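Local coordinates for protein transcription factor tau subunit sfc1 (Schizosaccharomyces pombe, PDB 4BJI) that forms the DNA-binding domain of a TFIIIC subunit belonging to the tauA part, which binds boxA promoter sites of tRNA genes for RNA polymerase III transcription, at residues F128-Y140 with M182-P195. Numbering follows the deposited sequence.
Sequences FDGKTLFPTNRVY and MREKLFALIEGEMP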
loop_
_atom_site.group_PDB
_atom_site.type_symbol
_atom_site.label_atom_id
_atom_site.label_comp_id
_atom_site.label_asym_id
_atom_site.label_seq_id
_atom_site.Cartn_x
_atom_site.Cartn_y
_atom_site.Cartn_z
ATOM N N PHE A 128 -7.197 7.203 -2.648
ATOM C CA PHE A 128 -7.872 7.849 -1.534
ATOM C C PHE A 128 -8.070 9.310 -1.886
ATOM O O PHE A 128 -7.096 10.083 -1.865
ATOM C CB PHE A 128 -7.064 7.740 -0.228
ATOM C CG PHE A 128 -7.864 8.132 0.996
ATOM C CD1 PHE A 128 -8.085 9.461 1.327
ATOM C CD2 PHE A 128 -8.419 7.140 1.806
ATOM C CE1 PHE A 128 -8.846 9.774 2.403
ATOM C CE2 PHE A 128 -9.160 7.469 2.899
ATOM C CZ PHE A 128 -9.357 8.792 3.192
ATOM N N ASP A 129 -9.305 9.676 -2.227
ATOM C CA ASP A 129 -9.609 11.076 -2.623
ATOM C C ASP A 129 -10.398 11.844 -1.568
ATOM O O ASP A 129 -10.595 13.061 -1.692
ATOM C CB ASP A 129 -10.271 11.167 -4.001
ATOM C CG ASP A 129 -11.661 10.586 -4.030
ATOM O OD1 ASP A 129 -12.156 10.114 -2.983
ATOM O OD2 ASP A 129 -12.228 10.560 -5.174
ATOM N N GLY A 130 -10.848 11.159 -0.528
ATOM C CA GLY A 130 -11.623 11.813 0.516
ATOM C C GLY A 130 -13.056 12.076 0.195
ATOM O O GLY A 130 -13.752 12.705 1.010
ATOM N N LYS A 131 -13.531 11.648 -0.970
ATOM C CA LYS A 131 -14.880 12.012 -1.369
ATOM C C LYS A 131 -15.657 10.964 -2.106
ATOM O O LYS A 131 -16.905 11.042 -2.166
ATOM C CB LYS A 131 -14.884 13.314 -2.174
ATOM C CG LYS A 131 -14.018 13.332 -3.384
ATOM C CD LYS A 131 -14.129 14.710 -4.056
ATOM C CE LYS A 131 -13.313 14.809 -5.321
ATOM N NZ LYS A 131 -13.531 16.156 -5.948
ATOM N N THR A 132 -15.011 9.981 -2.688
ATOM C CA THR A 132 -15.773 8.951 -3.390
ATOM C C THR A 132 -16.456 7.995 -2.370
ATOM O O THR A 132 -15.835 7.453 -1.462
ATOM C CB THR A 132 -14.900 8.236 -4.440
ATOM O OG1 THR A 132 -14.476 9.188 -5.430
ATOM C CG2 THR A 132 -15.733 7.181 -5.137
ATOM N N LEU A 133 -17.784 7.847 -2.494
ATOM C CA LEU A 133 -18.557 7.081 -1.511
ATOM C C LEU A 133 -18.374 5.562 -1.638
ATOM O O LEU A 133 -18.043 5.048 -2.698
ATOM C CB LEU A 133 -20.041 7.412 -1.651
ATOM C CG LEU A 133 -20.410 8.889 -1.508
ATOM C CD1 LEU A 133 -21.934 9.045 -1.747
ATOM C CD2 LEU A 133 -19.990 9.463 -0.162
ATOM N N PHE A 134 -18.613 4.865 -0.531
ATOM C CA PHE A 134 -18.636 3.412 -0.514
ATOM C C PHE A 134 -17.362 2.755 -1.033
ATOM O O PHE A 134 -17.399 1.823 -1.840
ATOM C CB PHE A 134 -19.845 2.901 -1.334
ATOM C CG PHE A 134 -21.145 3.574 -0.977
ATOM C CD1 PHE A 134 -21.635 3.521 0.314
ATOM C CD2 PHE A 134 -21.883 4.254 -1.938
ATOM C CE1 PHE A 134 -22.823 4.130 0.656
ATOM C CE2 PHE A 134 -23.090 4.869 -1.599
ATOM C CZ PHE A 134 -23.548 4.807 -0.302
ATOM N N PRO A 135 -16.209 3.239 -0.569
ATOM C CA PRO A 135 -14.990 2.545 -0.955
ATOM C C PRO A 135 -14.954 1.143 -0.356
ATOM O O PRO A 135 -15.365 0.956 0.780
ATOM C CB PRO A 135 -13.886 3.443 -0.380
ATOM C CG PRO A 135 -14.492 4.094 0.789
ATOM C CD PRO A 135 -15.949 4.341 0.363
ATOM N N THR A 136 -14.470 0.182 -1.121
ATOM C CA THR A 136 -14.327 -1.180 -0.637
ATOM C C THR A 136 -12.885 -1.499 -0.215
ATOM O O THR A 136 -12.639 -2.466 0.494
ATOM C CB THR A 136 -14.716 -2.188 -1.723
ATOM O OG1 THR A 136 -13.789 -2.101 -2.817
ATOM C CG2 THR A 136 -16.137 -1.928 -2.228
ATOM N N ASN A 137 -11.932 -0.667 -0.612
ATOM C CA ASN A 137 -10.541 -0.893 -0.273
ATOM C C ASN A 137 -10.265 -0.523 1.169
ATOM O O ASN A 137 -10.809 0.467 1.673
ATOM C CB ASN A 137 -9.697 -0.009 -1.182
ATOM C CG ASN A 137 -8.247 -0.315 -1.095
ATOM O OD1 ASN A 137 -7.850 -1.487 -0.911
ATOM N ND2 ASN A 137 -7.427 0.729 -1.204
ATOM N N ARG A 138 -9.409 -1.303 1.832
ATOM C CA ARG A 138 -9.061 -0.961 3.209
ATOM C C ARG A 138 -7.571 -0.782 3.419
ATOM O O ARG A 138 -7.148 -0.534 4.534
ATOM C CB ARG A 138 -9.591 -2.001 4.193
ATOM C CG ARG A 138 -11.140 -2.047 4.252
ATOM C CD ARG A 138 -11.736 -0.807 4.971
ATOM N NE ARG A 138 -13.202 -0.878 5.050
ATOM C CZ ARG A 138 -14.026 -0.389 4.128
ATOM N NH1 ARG A 138 -13.540 0.218 3.050
ATOM N NH2 ARG A 138 -15.339 -0.517 4.277
ATOM N N VAL A 139 -6.772 -0.923 2.366
ATOM C CA VAL A 139 -5.328 -0.689 2.466
ATOM C C VAL A 139 -4.941 0.311 1.381
ATOM O O VAL A 139 -5.158 0.054 0.208
ATOM C CB VAL A 139 -4.473 -1.962 2.297
ATOM C CG1 VAL A 139 -3.006 -1.643 2.481
ATOM C CG2 VAL A 139 -4.908 -3.038 3.272
ATOM N N TYR A 140 -4.430 1.472 1.790
ATOM C CA TYR A 140 -4.077 2.554 0.867
ATOM C C TYR A 140 -2.596 2.822 0.945
ATOM O O TYR A 140 -2.045 2.986 2.036
ATOM C CB TYR A 140 -4.839 3.831 1.207
ATOM C CG TYR A 140 -6.322 3.703 0.972
ATOM C CD1 TYR A 140 -7.158 3.251 1.973
ATOM C CD2 TYR A 140 -6.865 4.018 -0.245
ATOM C CE1 TYR A 140 -8.515 3.124 1.759
ATOM C CE2 TYR A 140 -8.222 3.896 -0.462
ATOM C CZ TYR A 140 -9.027 3.462 0.543
ATOM O OH TYR A 140 -10.411 3.340 0.293
HETATM N N MSE A 182 -7.693 10.049 7.752
HETATM C CA MSE A 182 -8.188 9.064 6.788
HETATM C C MSE A 182 -9.308 8.216 7.401
HETATM O O MSE A 182 -10.340 7.958 6.753
HETATM C CB MSE A 182 -7.035 8.183 6.300
HETATM C CG MSE A 182 -6.008 8.992 5.485
HETATM SE SE MSE A 182 -4.456 7.983 4.990
HETATM C CE MSE A 182 -5.299 6.836 3.717
ATOM N N ARG A 183 -9.111 7.750 8.632
ATOM C CA ARG A 183 -10.102 6.885 9.276
ATOM C C ARG A 183 -11.424 7.629 9.416
ATOM O O ARG A 183 -12.489 7.107 9.102
ATOM C CB ARG A 183 -9.609 6.439 10.642
ATOM C CG ARG A 183 -10.557 5.449 11.303
ATOM C CD ARG A 183 -10.077 5.170 12.705
ATOM N NE ARG A 183 -10.144 6.409 13.469
ATOM C CZ ARG A 183 -9.280 6.779 14.410
ATOM N NH1 ARG A 183 -8.254 6.003 14.738
ATOM N NH2 ARG A 183 -9.450 7.940 15.028
ATOM N N GLU A 184 -11.356 8.866 9.875
ATOM C CA GLU A 184 -12.574 9.666 10.048
ATOM C C GLU A 184 -13.295 9.840 8.722
ATOM O O GLU A 184 -14.518 9.669 8.639
ATOM C CB GLU A 184 -12.242 11.040 10.607
ATOM C CG GLU A 184 -13.503 11.840 10.957
ATOM C CD GLU A 184 -14.240 11.247 12.155
ATOM O OE1 GLU A 184 -13.570 10.744 13.102
ATOM O OE2 GLU A 184 -15.479 11.197 12.109
ATOM N N LYS A 185 -12.560 10.156 7.660
ATOM C CA LYS A 185 -13.210 10.326 6.354
ATOM C C LYS A 185 -13.822 8.994 5.912
ATOM O O LYS A 185 -14.980 8.955 5.435
ATOM C CB LYS A 185 -12.241 10.898 5.333
ATOM C CG LYS A 185 -11.838 12.333 5.590
ATOM C CD LYS A 185 -11.336 13.021 4.344
ATOM C CE LYS A 185 -10.955 14.472 4.623
ATOM N NZ LYS A 185 -10.719 15.192 3.400
ATOM N N LEU A 186 -13.098 7.890 6.067
ATOM C CA LEU A 186 -13.681 6.592 5.710
ATOM C C LEU A 186 -14.971 6.261 6.479
ATOM O O LEU A 186 -15.915 5.696 5.899
ATOM C CB LEU A 186 -12.648 5.490 5.938
ATOM C CG LEU A 186 -11.532 5.454 4.915
ATOM C CD1 LEU A 186 -10.463 4.482 5.395
ATOM C CD2 LEU A 186 -12.049 5.034 3.551
ATOM N N PHE A 187 -15.023 6.596 7.765
ATOM C CA PHE A 187 -16.229 6.302 8.570
ATOM C C PHE A 187 -17.442 6.805 7.808
ATOM O O PHE A 187 -18.512 6.166 7.761
ATOM C CB PHE A 187 -16.259 7.073 9.892
ATOM C CG PHE A 187 -15.353 6.555 10.973
ATOM C CD1 PHE A 187 -15.106 5.206 11.147
ATOM C CD2 PHE A 187 -14.785 7.458 11.862
ATOM C CE1 PHE A 187 -14.278 4.769 12.188
ATOM C CE2 PHE A 187 -13.959 7.032 12.893
ATOM C CZ PHE A 187 -13.709 5.685 13.057
ATOM N N ALA A 188 -17.295 8.002 7.254
ATOM C CA ALA A 188 -18.399 8.681 6.600
ATOM C C ALA A 188 -18.636 8.130 5.209
ATOM O O ALA A 188 -19.759 7.803 4.848
ATOM C CB ALA A 188 -18.139 10.179 6.522
ATOM N N LEU A 189 -17.570 8.025 4.435
ATOM C CA LEU A 189 -17.676 7.570 3.054
ATOM C C LEU A 189 -18.336 6.178 2.973
ATOM O O LEU A 189 -19.135 5.931 2.075
ATOM C CB LEU A 189 -16.292 7.559 2.383
ATOM C CG LEU A 189 -15.623 8.961 2.305
ATOM C CD1 LEU A 189 -14.186 8.819 1.907
ATOM C CD2 LEU A 189 -16.395 9.886 1.315
ATOM N N ILE A 190 -17.981 5.274 3.892
ATOM C CA ILE A 190 -18.548 3.924 3.831
ATOM C C ILE A 190 -20.037 3.940 4.191
ATOM O O ILE A 190 -20.768 3.009 3.821
ATOM C CB ILE A 190 -17.777 2.906 4.712
ATOM C CG1 ILE A 190 -17.938 3.242 6.187
ATOM C CG2 ILE A 190 -16.305 2.846 4.308
ATOM C CD1 ILE A 190 -17.222 2.248 7.094
ATOM N N GLU A 191 -20.489 4.988 4.885
ATOM C CA GLU A 191 -21.925 5.155 5.210
ATOM C C GLU A 191 -22.696 5.922 4.134
ATOM O O GLU A 191 -23.902 6.139 4.267
ATOM C CB GLU A 191 -22.094 5.914 6.533
ATOM C CG GLU A 191 -21.677 5.137 7.779
ATOM C CD GLU A 191 -22.460 3.852 7.954
ATOM O OE1 GLU A 191 -23.673 3.845 7.646
ATOM O OE2 GLU A 191 -21.859 2.846 8.392
ATOM N N GLY A 192 -22.014 6.325 3.067
ATOM C CA GLY A 192 -22.629 7.125 2.024
ATOM C C GLY A 192 -22.763 8.604 2.336
ATOM O O GLY A 192 -23.593 9.298 1.734
ATOM N N GLU A 193 -21.919 9.094 3.247
ATOM C CA GLU A 193 -21.903 10.510 3.635
ATOM C C GLU A 193 -20.585 11.215 3.310
ATOM O O GLU A 193 -19.511 10.621 3.395
ATOM C CB GLU A 193 -22.185 10.637 5.141
ATOM C CG GLU A 193 -23.541 10.025 5.481
ATOM C CD GLU A 193 -23.869 10.002 6.957
ATOM O OE1 GLU A 193 -22.957 10.169 7.796
ATOM O OE2 GLU A 193 -25.064 9.804 7.269
HETATM N N MSE A 194 -20.667 12.493 2.958
HETATM C CA MSE A 194 -19.472 13.305 2.801
HETATM C C MSE A 194 -18.920 13.649 4.176
HETATM O O MSE A 194 -19.678 13.981 5.101
HETATM C CB MSE A 194 -19.778 14.585 2.025
HETATM C CG MSE A 194 -19.930 14.359 0.536
HETATM SE SE MSE A 194 -18.254 13.707 -0.254
HETATM C CE MSE A 194 -17.131 15.154 0.241
ATOM N N PRO A 195 -17.604 13.547 4.331
ATOM C CA PRO A 195 -16.998 13.913 5.615
ATOM C C PRO A 195 -17.308 15.363 5.939
ATOM O O PRO A 195 -17.396 16.188 5.036
ATOM C CB PRO A 195 -15.490 13.691 5.391
ATOM C CG PRO A 195 -15.419 12.735 4.251
ATOM C CD PRO A 195 -16.629 12.976 3.391
HETATM O O HOH W 1 -13.397 15.088 2.172
#
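A Schellman motif lies at the C-terminal end of helix 172-189: Gly192 has positive phi, and Glu193 N and Gly192 N bond back to Ala188 O and Leu189 O. The loop leading into strand 139-141 docks here, Phe134 N donating to Leu189 O (2.9 Å, N-H...O 168°). Gly192 N reaches that oxygen from the opposite face of its carbonyl plane, so two donors grip it. Phe134 CE1 lies 3.3 Å from Gly192 CA, the ring resting against bare backbone. One to two turns earlier in the helix, at Met182 and Leu186, Phe128 has CG anti to its backbone N (chi1 -168°), which directs the ring at the helix. The methyl CE of selenomethionine Met182 sits over one face, 4.0 Å from the ring centroid and 25° off its normal, a CH-pi contact; Leu186 CG meets the ring edge at Phe128 CE2 (3.7 Å). Pro135 CD rests on Leu189 CB, while Pro135 CG touches Leu186 CD2. Arg138, bent at chi2, folds its guanidinium back: Pro135 O lies in the guanidinium plane, while NH1 approaches it from above the carbonyl plane (3.0 Å) and also donates to Asn137 O, leaving NH2 against Ile190 CG2 (3.5 Å). A leucine in its place would probably leave Pro135 O and Asn137 O without this donor and the loop around them freer to move. A water links Gly130 O to Lys185 NZ, which also forms a salt bridge with Asp147. The contact thus joins one direct, nearly straight backbone bond to an apolar interface, while the Arg138 bonds and the Asp129 Asx motif (OD1 accepting from Lys131 N and Thr132 N) help hold the loop.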